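Local structure of ferrous iron uptake transporter protein B (3TAH) at residues I104-I108 with R196-F200; P109-A113 with L136-V140; Y174-L178 with E235-E239; A181-L186 with A202-F206. The protein probably drives GTP-powered uptake of ferrous iron across the cell membrane, this chain being its cytosolic G-protein domain with the attached helical domain. The protein carries 1 engineered substitution. All coordinates share one frame; numbering follows the deposited sequence.

Three of the four contacts lie within one domain, and contact 1 joins the two. Contact 2, nested in sequence between the segments of contact 1, lies in the nucleotide-binding domain, where strand 110-115 follows helix 93-105. Contacts 3 and 4 lie in the helical domain and share helix 176-189; contact 4 is nested inside contact 3, their centres about 12 Å apart. Helix 198-206 serves both contact 1 and contact 4, also about 12 Å apart between centres. Contacts 2 and 3, about 27 Å apart between centres, do not touch. A continuous path of packing thus runs from the G domain's sheet into the helical domain.

Contact 1. Residues I104-I108 with R196-F200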
loop_
_atom_site.group_PDB
_atom_site.type_symbol
_atom_site.label_atom_id
_atom_site.label_comp_id
_atom_site.label_asym_id
_atom_site.label_seq_id
_atom_site.Cartn_x
_atom_site.Cartn_y
_atom_site.Cartn_z
ATOM N N ILE A 104 -0.597 0.010 -3.385
ATOM C CA ILE A 104 -1.159 -0.276 -4.709
ATOM C C ILE A 104 -0.104 -0.955 -5.582
ATOM O O ILE A 104 -0.395 -1.900 -6.309
ATOM C CB ILE A 104 -1.715 1.011 -5.389
ATOM C CG1 ILE A 104 -2.916 1.564 -4.595
ATOM C CG2 ILE A 104 -2.134 0.725 -6.845
ATOM C CD1 ILE A 104 -3.401 2.976 -4.995
ATOM N N GLU A 105 1.129 -0.467 -5.494
ATOM C CA GLU A 105 2.232 -0.952 -6.321
ATOM C C GLU A 105 2.635 -2.412 -6.041
ATOM O O GLU A 105 3.259 -3.047 -6.890
ATOM C CB GLU A 105 3.427 -0.014 -6.169
ATOM C CG GLU A 105 3.129 1.343 -6.816
ATOM C CD GLU A 105 4.042 2.465 -6.379
ATOM O OE1 GLU A 105 4.884 2.269 -5.473
ATOM O OE2 GLU A 105 3.908 3.560 -6.963
ATOM N N THR A 106 2.268 -2.947 -4.878
ATOM C CA THR A 106 2.524 -4.364 -4.577
ATOM C C THR A 106 1.768 -5.318 -5.515
ATOM O O THR A 106 2.136 -6.497 -5.658
ATOM C CB THR A 106 2.145 -4.738 -3.121
ATOM O OG1 THR A 106 0.720 -4.692 -2.969
ATOM C CG2 THR A 106 2.847 -3.832 -2.088
ATOM N N GLY A 107 0.701 -4.820 -6.139
ATOM C CA GLY A 107 -0.136 -5.618 -7.003
ATOM C C GLY A 107 -1.214 -6.433 -6.308
ATOM O O GLY A 107 -1.931 -7.159 -6.989
ATOM N N ILE A 108 -1.333 -6.335 -4.982
ATOM C CA ILE A 108 -2.450 -6.946 -4.263
ATOM C C ILE A 108 -3.526 -5.869 -4.166
ATOM O O ILE A 108 -3.276 -4.825 -3.558
ATOM C CB ILE A 108 -2.074 -7.374 -2.863
ATOM C CG1 ILE A 108 -0.936 -8.387 -2.906
ATOM C CG2 ILE A 108 -3.288 -7.972 -2.169
ATOM C CD1 ILE A 108 -0.509 -8.829 -1.550
ATOM N N ARG A 196 3.162 -9.368 -11.290
ATOM C CA ARG A 196 2.220 -8.644 -10.426
ATOM C C ARG A 196 2.868 -7.522 -9.612
ATOM O O ARG A 196 2.284 -6.448 -9.453
ATOM C CB ARG A 196 1.511 -9.614 -9.474
ATOM C CG ARG A 196 0.556 -8.958 -8.468
ATOM C CD ARG A 196 -0.211 -10.023 -7.667
ATOM N NE ARG A 196 -1.066 -10.845 -8.529
ATOM C CZ ARG A 196 -2.259 -10.503 -9.017
ATOM N NH1 ARG A 196 -2.821 -9.322 -8.753
ATOM N NH2 ARG A 196 -2.907 -11.373 -9.796
ATOM N N SER A 197 4.060 -7.800 -9.090
ATOM C CA SER A 197 4.781 -6.901 -8.206
ATOM C C SER A 197 5.958 -6.233 -8.906
ATOM O O SER A 197 6.754 -5.540 -8.254
ATOM C CB SER A 197 5.258 -7.671 -6.962
ATOM O OG SER A 197 5.963 -8.856 -7.305
ATOM N N ALA A 198 6.065 -6.413 -10.226
ATOM C CA ALA A 198 7.231 -5.933 -10.979
ATOM C C ALA A 198 7.447 -4.442 -10.783
ATOM O O ALA A 198 8.581 -4.008 -10.609
ATOM C CB ALA A 198 7.125 -6.257 -12.466
ATOM N N ARG A 199 6.363 -3.672 -10.790
ATOM C CA ARG A 199 6.449 -2.219 -10.616
ATOM C C ARG A 199 6.987 -1.825 -9.232
ATOM O O ARG A 199 7.782 -0.883 -9.130
ATOM C CB ARG A 199 5.094 -1.570 -10.890
ATOM C CG ARG A 199 5.147 -0.073 -10.970
ATOM C CD ARG A 199 3.822 0.482 -11.468
ATOM N NE ARG A 199 3.829 1.927 -11.344
ATOM C CZ ARG A 199 4.317 2.789 -12.234
ATOM N NH1 ARG A 199 4.856 2.397 -13.388
ATOM N NH2 ARG A 199 4.264 4.088 -11.964
ATOM N N PHE A 200 6.562 -2.547 -8.189
ATOM C CA PHE A 200 7.078 -2.336 -6.837
ATOM C C PHE A 200 8.594 -2.493 -6.828
ATOM O O PHE A 200 9.312 -1.662 -6.279
ATOM C CB PHE A 200 6.475 -3.332 -5.832
ATOM C CG PHE A 200 7.034 -3.187 -4.454
ATOM C CD1 PHE A 200 6.420 -2.352 -3.539
ATOM C CD2 PHE A 200 8.171 -3.884 -4.066
ATOM C CE1 PHE A 200 6.939 -2.197 -2.269
ATOM C CE2 PHE A 200 8.684 -3.725 -2.784
ATOM C CZ PHE A 200 8.062 -2.885 -1.899
HETATM O O HOH W 1 2.610 3.354 -9.351
HETATM O O HOH W 2 3.593 -4.089 -9.428
#
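The Arg196 guanidinium presents its edge to Gly107 O: NH1 donates over 2.9 Å to that carbonyl oxygen, which is 4° out of the guanidinium plane, and approaches it nearly in line with the C=O bond. An extended start (chi1 177°) lays CG and CD along Gly107 O, and the bend at chi3 (-63°) brings NH1 to the same oxygen. The Phe200 ring is approached obliquely, with Thr106 CG2 4.1 Å from CD1, and Phe200 CB packs 3.4 Å from Glu105 O. Where helix 93-105 gives way to loop, Gly107 has positive phi; its CA approaches Arg196 O at 3.5 Å in a CA-H...O contact. One water within hydrogen-bonding distance of both Glu105 O and Arg196 O bridges the two backbones. A second, 2.7 Å from Glu105 OE2, links that carboxylate to Arg199 NE. Glu105 is further held by Arg249 and Tyr174, and Arg199 by Glu179, so the charges here are met in a buried network. Leu77 of helix 67-77 packs against both Thr106 and Phe200. This is a domain interface, where a helix C-terminus of the P-loop GTPase fold meets the start of a helix in the FeoB cytosolic helical domain.

Contact 2. Residues P109-A113 with L136-V140; sequences PVTIA and LGVPV
Ile112 carries the tight part of this contact, reaching three residues of 136-140 with different branches. Its CD1 lies 3.5 Å from Leu136 CD1, the two side chains crossing at about a right angle, and 3.7 Å from Val138 CG2, which it meets at a slant. With CG1 beside the backbone N (chi1 -69°), the long branch is turned to these two residues, leaving CG2 to run alongside Val140 CG1. The backbone is fixed by Ile112 N donating to Pro139 O over 2.9 Å at 167°, the donor tilted 26° from the carbonyl plane. In return Val140 CA offers a CA-H...O contact to Ile112 O. Val110 O is also closely packed, with Val138 CB and Pro139 CD each 3.4 Å away. Helix 93-105 closes over this side: Leu97 touches Leu136, Thr100 touches Ile112 and Ile104 touches Val138.

Looser packing is limited to the Thr111 and Pro139 side chains, which cross roughly at right angles and come no nearer than 3.9 Å, Thr111 OG1 to Pro139 CG; Pro139 and Val140, both partly exposed, lie toward solvent. Lys157 of helix 151-159 touches both Thr111 and Pro139. The parallel bridge of Ile112 with Val140, continued by the Ile112-Val141 backbone bond, sets strand 140-142 at the sheet's edge; the chain reaches it by a beta-alpha-beta crossover, as in the P-loop GTPase fold.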
loop_
_atom_site.group_PDB
_atom_site.type_symbol
_atom_site.label_atom_id
_atom_site.label_comp_id
_atom_site.label_asym_id
_atom_site.label_seq_id
_atom_site.Cartn_x
_atom_site.Cartn_y
_atom_site.Cartn_z
ATOM N N PRO A 109 -4.711 -6.099 -4.763
ATOM C CA PRO A 109 -5.734 -5.030 -4.828
ATOM C C PRO A 109 -6.055 -4.392 -3.489
ATOM O O PRO A 109 -6.265 -5.107 -2.500
ATOM C CB PRO A 109 -6.955 -5.753 -5.394
ATOM C CG PRO A 109 -6.335 -6.750 -6.275
ATOM C CD PRO A 109 -5.187 -7.293 -5.492
ATOM N N VAL A 110 -6.065 -3.065 -3.488
ATOM C CA VAL A 110 -6.295 -2.258 -2.298
ATOM C C VAL A 110 -7.745 -1.791 -2.225
ATOM O O VAL A 110 -8.316 -1.406 -3.247
ATOM C CB VAL A 110 -5.338 -1.032 -2.302
ATOM C CG1 VAL A 110 -5.724 -0.014 -1.249
ATOM C CG2 VAL A 110 -3.891 -1.518 -2.131
ATOM N N THR A 111 -8.325 -1.857 -1.017
ATOM C CA THR A 111 -9.619 -1.265 -0.678
ATOM C C THR A 111 -9.329 -0.328 0.511
ATOM O O THR A 111 -8.634 -0.723 1.446
ATOM C CB THR A 111 -10.648 -2.328 -0.279
ATOM O OG1 THR A 111 -10.964 -3.146 -1.415
ATOM C CG2 THR A 111 -11.925 -1.680 0.270
ATOM N N ILE A 112 -9.842 0.901 0.483
ATOM C CA ILE A 112 -9.543 1.880 1.540
ATOM C C ILE A 112 -10.712 2.028 2.505
ATOM O O ILE A 112 -11.834 2.234 2.049
ATOM C CB ILE A 112 -9.191 3.270 0.961
ATOM C CG1 ILE A 112 -7.837 3.246 0.235
ATOM C CG2 ILE A 112 -9.171 4.332 2.067
ATOM C CD1 ILE A 112 -7.495 4.589 -0.491
ATOM N N ALA A 113 -10.445 1.910 3.815
ATOM C CA ALA A 113 -11.383 2.319 4.863
ATOM C C ALA A 113 -10.947 3.744 5.173
ATOM O O ALA A 113 -9.902 3.963 5.774
ATOM C CB ALA A 113 -11.300 1.427 6.116
ATOM N N LEU A 136 -8.039 7.560 -7.332
ATOM C CA LEU A 136 -7.044 6.613 -6.787
ATOM C C LEU A 136 -7.046 5.255 -7.482
ATOM O O LEU A 136 -6.072 4.513 -7.357
ATOM C CB LEU A 136 -7.241 6.386 -5.283
ATOM C CG LEU A 136 -6.792 7.488 -4.341
ATOM C CD1 LEU A 136 -7.168 7.120 -2.902
ATOM C CD2 LEU A 136 -5.275 7.757 -4.457
ATOM N N GLY A 137 -8.129 4.931 -8.188
ATOM C CA GLY A 137 -8.286 3.648 -8.857
ATOM C C GLY A 137 -8.487 2.492 -7.885
ATOM O O GLY A 137 -8.135 1.358 -8.196
ATOM N N VAL A 138 -9.042 2.782 -6.708
ATOM C CA VAL A 138 -9.343 1.764 -5.700
ATOM C C VAL A 138 -10.697 2.039 -5.064
ATOM O O VAL A 138 -11.113 3.196 -4.976
ATOM C CB VAL A 138 -8.310 1.703 -4.565
ATOM C CG1 VAL A 138 -6.926 1.354 -5.129
ATOM C CG2 VAL A 138 -8.291 2.997 -3.726
ATOM N N PRO A 139 -11.384 0.981 -4.611
ATOM C CA PRO A 139 -12.604 1.220 -3.842
ATOM C C PRO A 139 -12.293 1.997 -2.565
ATOM O O PRO A 139 -11.248 1.777 -1.945
ATOM C CB PRO A 139 -13.096 -0.196 -3.491
ATOM C CG PRO A 139 -12.381 -1.119 -4.416
ATOM C CD PRO A 139 -11.125 -0.451 -4.831
ATOM N N VAL A 140 -13.195 2.901 -2.189
ATOM C CA VAL A 140 -13.079 3.646 -0.942
ATOM C C VAL A 140 -14.433 3.614 -0.225
ATOM O O VAL A 140 -15.463 3.888 -0.845
ATOM C CB VAL A 140 -12.664 5.123 -1.182
ATOM C CG1 VAL A 140 -12.495 5.858 0.149
ATOM C CG2 VAL A 140 -11.368 5.225 -2.005
#

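Contact 3. Residues Y174-L178 with E235-E239; sequences YDDRL and EIFTE
Arg177 lays its guanidinium on one face of the Phe237 ring, centres 4.0 Å apart and planes at 21°, a stacked cation-pi pair displaced toward the ring's rim. Arg177 NH2 is 3.5 Å from Phe237 CE1 and Arg177 CB is 3.6 Å from Phe237 CE2, so the side chain crosses the ring's outer end, from CE2 past CZ to CE1. It does so because chi1 (-68°) places CG beside the backbone N and a bend at chi3 (-69°) turns the guanidinium over the ring. Phe237 CG likewise lies beside its own backbone N, extending the ring from helix 220-237 to Arg177. Asp175 locks the arginine: its OD1 accepts from Arg177 N, capping helix 176-189, and from NE in a 2.8 Å salt bridge, the donors on opposite faces of the carboxylate plane. The backbone bond anchors OD1 over the helix start, and the NE bond steadies the guanidinium, whose charge the carboxylate probably tempers. Ile236 CD1 lies alongside the arginine methylenes, 3.8 Å from Arg177 CG. Ile244 of helix 241-259 touches Phe237, and Leu178 packs on Phe206. At this helical-domain surface, the Asp-capped N-terminus of helix 176-189 is pinned to the C-terminus of helix 220-237 through an arginine-aromatic stack.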
loop_
_atom_site.group_PDB
_atom_site.type_symbol
_atom_site.label_atom_id
_atom_site.label_comp_id
_atom_site.label_asym_id
_atom_site.label_seq_id
_atom_site.Cartn_x
_atom_site.Cartn_y
_atom_site.Cartn_z
ATOM N N TYR A 174 3.035 8.388 -12.633
ATOM C CA TYR A 174 3.889 9.517 -12.268
ATOM C C TYR A 174 4.343 10.278 -13.515
ATOM O O TYR A 174 3.906 9.970 -14.627
ATOM C CB TYR A 174 5.094 9.013 -11.465
ATOM C CG TYR A 174 4.679 8.238 -10.242
ATOM C CD1 TYR A 174 3.800 8.807 -9.304
ATOM C CD2 TYR A 174 5.135 6.962 -10.009
ATOM C CE1 TYR A 174 3.393 8.107 -8.166
ATOM C CE2 TYR A 174 4.727 6.247 -8.875
ATOM C CZ TYR A 174 3.862 6.833 -7.956
ATOM O OH TYR A 174 3.454 6.157 -6.836
ATOM N N ASP A 175 5.208 11.271 -13.330
ATOM C CA ASP A 175 5.731 12.057 -14.448
ATOM C C ASP A 175 6.281 11.168 -15.559
ATOM O O ASP A 175 6.900 10.129 -15.277
ATOM C CB ASP A 175 6.857 12.987 -13.996
ATOM C CG ASP A 175 7.299 13.908 -15.115
ATOM O OD1 ASP A 175 8.359 13.660 -15.717
ATOM O OD2 ASP A 175 6.533 14.838 -15.421
ATOM N N ASP A 176 6.054 11.562 -16.815
ATOM C CA ASP A 176 6.631 10.829 -17.971
ATOM C C ASP A 176 8.093 10.437 -17.834
ATOM O O ASP A 176 8.488 9.358 -18.301
ATOM C CB ASP A 176 6.510 11.644 -19.268
ATOM C CG ASP A 176 5.100 11.702 -19.797
ATOM O OD1 ASP A 176 4.249 10.895 -19.370
ATOM O OD2 ASP A 176 4.844 12.562 -20.659
ATOM N N ARG A 177 8.894 11.299 -17.221
ATOM C CA ARG A 177 10.336 11.032 -17.063
ATOM C C ARG A 177 10.609 9.914 -16.062
ATOM O O ARG A 177 11.547 9.134 -16.251
ATOM C CB ARG A 177 11.093 12.277 -16.631
ATOM C CG ARG A 177 11.161 13.394 -17.669
ATOM C CD ARG A 177 11.650 14.665 -16.998
ATOM N NE ARG A 177 10.657 15.204 -16.073
ATOM C CZ ARG A 177 10.856 16.223 -15.240
ATOM N NH1 ARG A 177 12.022 16.869 -15.204
ATOM N NH2 ARG A 177 9.875 16.618 -14.442
ATOM N N LEU A 178 9.802 9.835 -15.007
ATOM C CA LEU A 178 9.942 8.719 -14.075
ATOM C C LEU A 178 9.383 7.443 -14.683
ATOM O O LEU A 178 9.973 6.386 -14.509
ATOM C CB LEU A 178 9.293 9.006 -12.712
ATOM C CG LEU A 178 9.435 7.880 -11.676
ATOM C CD1 LEU A 178 10.906 7.455 -11.491
ATOM C CD2 LEU A 178 8.834 8.309 -10.350
ATOM N N GLU A 235 19.999 13.147 -13.588
ATOM C CA GLU A 235 20.527 14.301 -14.322
ATOM C C GLU A 235 19.427 15.186 -14.872
ATOM O O GLU A 235 19.519 16.413 -14.772
ATOM C CB GLU A 235 21.471 13.847 -15.441
ATOM C CG GLU A 235 22.774 13.321 -14.890
ATOM C CD GLU A 235 23.728 12.762 -15.950
ATOM O OE1 GLU A 235 23.450 12.904 -17.161
ATOM O OE2 GLU A 235 24.764 12.187 -15.544
ATOM N N ILE A 236 18.384 14.573 -15.435
ATOM C CA ILE A 236 17.294 15.349 -16.038
ATOM C C ILE A 236 16.350 15.941 -14.991
ATOM O O ILE A 236 15.728 16.959 -15.263
ATOM C CB ILE A 236 16.535 14.584 -17.172
ATOM C CG1 ILE A 236 15.662 13.431 -16.663
ATOM C CG2 ILE A 236 17.548 14.094 -18.232
ATOM C CD1 ILE A 236 14.932 12.664 -17.811
ATOM N N PHE A 237 16.235 15.334 -13.813
ATOM C CA PHE A 237 15.505 15.986 -12.703
ATOM C C PHE A 237 16.356 16.946 -11.850
ATOM O O PHE A 237 15.783 17.766 -11.102
ATOM C CB PHE A 237 14.907 14.944 -11.746
ATOM C CG PHE A 237 13.628 14.296 -12.213
ATOM C CD1 PHE A 237 12.390 14.833 -11.862
ATOM C CD2 PHE A 237 13.648 13.120 -12.953
ATOM C CE1 PHE A 237 11.209 14.229 -12.253
ATOM C CE2 PHE A 237 12.467 12.508 -13.352
ATOM C CZ PHE A 237 11.243 13.063 -13.002
ATOM N N THR A 238 17.688 16.871 -11.980
ATOM C CA THR A 238 18.672 17.497 -11.063
ATOM C C THR A 238 18.304 17.253 -9.600
ATOM O O THR A 238 18.319 18.157 -8.765
ATOM C CB THR A 238 18.956 19.018 -11.344
ATOM O OG1 THR A 238 17.760 19.794 -11.208
ATOM C CG2 THR A 238 19.526 19.207 -12.730
ATOM N N GLU A 239 17.972 15.995 -9.307
ATOM C CA GLU A 239 17.547 15.579 -7.979
ATOM C C GLU A 239 17.998 14.124 -7.801
ATOM O O GLU A 239 18.147 13.407 -8.793
ATOM C CB GLU A 239 16.024 15.701 -7.932
ATOM C CG GLU A 239 15.371 15.678 -6.565
ATOM C CD GLU A 239 15.194 17.071 -5.936
ATOM O OE1 GLU A 239 14.452 17.923 -6.495
ATOM O OE2 GLU A 239 15.780 17.305 -4.869
#

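Contact 4. Residues A181-L186 with A202-F206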
loop_
_atom_site.group_PDB
_atom_site.type_symbol
_atom_site.label_atom_id
_atom_site.label_comp_id
_atom_site.label_asym_id
_atom_site.label_seq_id
_atom_site.Cartn_x
_atom_site.Cartn_y
_atom_site.Cartn_z
ATOM N N ALA A 181 11.906 5.785 -16.869
ATOM C CA ALA A 181 12.864 5.049 -16.041
ATOM C C ALA A 181 12.298 3.717 -15.537
ATOM O O ALA A 181 12.973 2.693 -15.575
ATOM C CB ALA A 181 13.322 5.908 -14.849
ATOM N N ILE A 182 11.063 3.735 -15.044
ATOM C CA ILE A 182 10.418 2.509 -14.546
ATOM C C ILE A 182 10.270 1.469 -15.679
ATOM O O ILE A 182 10.585 0.278 -15.489
ATOM C CB ILE A 182 9.059 2.818 -13.907
ATOM C CG1 ILE A 182 9.246 3.670 -12.640
ATOM C CG2 ILE A 182 8.287 1.516 -13.587
ATOM C CD1 ILE A 182 7.945 4.297 -12.161
ATOM N N SER A 183 9.785 1.920 -16.834
ATOM C CA SER A 183 9.677 1.060 -18.022
ATOM C C SER A 183 10.995 0.383 -18.421
ATOM O O SER A 183 11.004 -0.797 -18.759
ATOM C CB SER A 183 9.133 1.846 -19.217
ATOM O OG SER A 183 7.739 2.031 -19.071
ATOM N N GLN A 184 12.088 1.140 -18.409
ATOM C CA GLN A 184 13.418 0.597 -18.762
ATOM C C GLN A 184 13.951 -0.360 -17.700
ATOM O O GLN A 184 14.585 -1.367 -18.030
ATOM C CB GLN A 184 14.396 1.725 -19.076
ATOM C CG GLN A 184 14.013 2.404 -20.383
ATOM C CD GLN A 184 14.722 3.714 -20.593
ATOM O OE1 GLN A 184 15.840 3.885 -20.151
ATOM N NE2 GLN A 184 14.068 4.641 -21.281
ATOM N N ILE A 185 13.673 -0.075 -16.427
ATOM C CA ILE A 185 14.049 -0.996 -15.352
ATOM C C ILE A 185 13.240 -2.299 -15.480
ATOM O O ILE A 185 13.796 -3.393 -15.316
ATOM C CB ILE A 185 13.922 -0.357 -13.949
ATOM C CG1 ILE A 185 14.990 0.724 -13.781
ATOM C CG2 ILE A 185 14.079 -1.416 -12.859
ATOM C CD1 ILE A 185 14.767 1.616 -12.568
ATOM N N LEU A 186 11.951 -2.186 -15.793
ATOM C CA LEU A 186 11.120 -3.369 -16.071
ATOM C C LEU A 186 11.693 -4.209 -17.217
ATOM O O LEU A 186 11.734 -5.433 -17.104
ATOM C CB LEU A 186 9.668 -2.983 -16.361
ATOM C CG LEU A 186 8.843 -2.530 -15.159
ATOM C CD1 LEU A 186 7.516 -1.898 -15.629
ATOM C CD2 LEU A 186 8.599 -3.705 -14.180
ATOM N N ALA A 202 10.643 -2.460 -9.480
ATOM C CA ALA A 202 11.288 -1.498 -10.370
ATOM C C ALA A 202 11.497 -0.144 -9.663
ATOM O O ALA A 202 12.560 0.463 -9.770
ATOM C CB ALA A 202 10.498 -1.330 -11.663
ATOM N N ILE A 203 10.485 0.320 -8.941
ATOM C CA ILE A 203 10.570 1.594 -8.226
ATOM C C ILE A 203 11.589 1.500 -7.096
ATOM O O ILE A 203 12.377 2.426 -6.893
ATOM C CB ILE A 203 9.202 2.054 -7.688
ATOM C CG1 ILE A 203 8.286 2.410 -8.851
ATOM C CG2 ILE A 203 9.370 3.304 -6.780
ATOM C CD1 ILE A 203 6.843 2.551 -8.483
ATOM N N LYS A 204 11.569 0.392 -6.356
ATOM C CA LYS A 204 12.563 0.167 -5.300
ATOM C C LYS A 204 13.995 0.157 -5.819
ATOM O O LYS A 204 14.893 0.702 -5.185
ATOM C CB LYS A 204 12.272 -1.137 -4.561
ATOM C CG LYS A 204 11.069 -1.037 -3.649
ATOM C CD LYS A 204 11.448 -0.454 -2.318
ATOM C CE LYS A 204 10.247 0.021 -1.519
ATOM N NZ LYS A 204 9.658 1.247 -2.123
ATOM N N LEU A 205 14.211 -0.467 -6.970
ATOM C CA LEU A 205 15.532 -0.477 -7.577
ATOM C C LEU A 205 15.963 0.920 -7.993
ATOM O O LEU A 205 17.132 1.295 -7.808
ATOM C CB LEU A 205 15.570 -1.410 -8.785
ATOM C CG LEU A 205 15.591 -2.886 -8.371
ATOM C CD1 LEU A 205 15.226 -3.764 -9.554
ATOM C CD2 LEU A 205 16.947 -3.254 -7.777
ATOM N N PHE A 206 15.015 1.679 -8.541
ATOM C CA PHE A 206 15.299 3.036 -8.976
ATOM C C PHE A 206 15.786 3.883 -7.797
ATOM O O PHE A 206 16.773 4.624 -7.918
ATOM C CB PHE A 206 14.080 3.694 -9.622
ATOM C CG PHE A 206 14.331 5.117 -10.052
ATOM C CD1 PHE A 206 14.945 5.391 -11.270
ATOM C CD2 PHE A 206 13.969 6.183 -9.237
ATOM C CE1 PHE A 206 15.186 6.715 -11.670
ATOM C CE2 PHE A 206 14.210 7.513 -9.624
ATOM C CZ PHE A 206 14.814 7.783 -10.839
#
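Ile185 turns CG1 beside its backbone N (chi1 -69°), which sends CD1 toward Phe206 and leaves CG2, on the carbonyl-carbon side, to settle on Ala202. Phe206 has CG trans to its own N (chi1 179°), turning the CD1 side of its ring to both Ala181 CB and Ile185 CD1. Ile185 CD1 then lies at the ring's edge, close to its plane, and 3.7 Å from Phe206 CB, the two side chains crossing at about a right angle. Ala181 CB meets the same ring obliquely, 3.8 Å from Phe206 CE1.

Ala202 has no side chain beyond CB, and this lets the helices come near: its CA is 5.7 Å from the CA of Ile185. Its CB is ringed by three side chains, with Ile185 CG2 at 3.8 Å, Leu186 CD2 at 3.9 Å and Ile182 CG2 at 4.1 Å. Further along, Ile182 CD1 touches Ile203 CG1 at a slant. The helix segments cross at 106° with axes 9.3 Å apart, so the meeting is steep and local. Phe206 reaches beyond the pair to Thr233 of helix 220-237 and Val245 of helix 241-259, and Ile203 too touches Val245.

The side-chain contacts are all apolar and almost all buried in the helical domain; with no polar bond to set direction, the fit rests on shape complementarity and the hydrophobic effect.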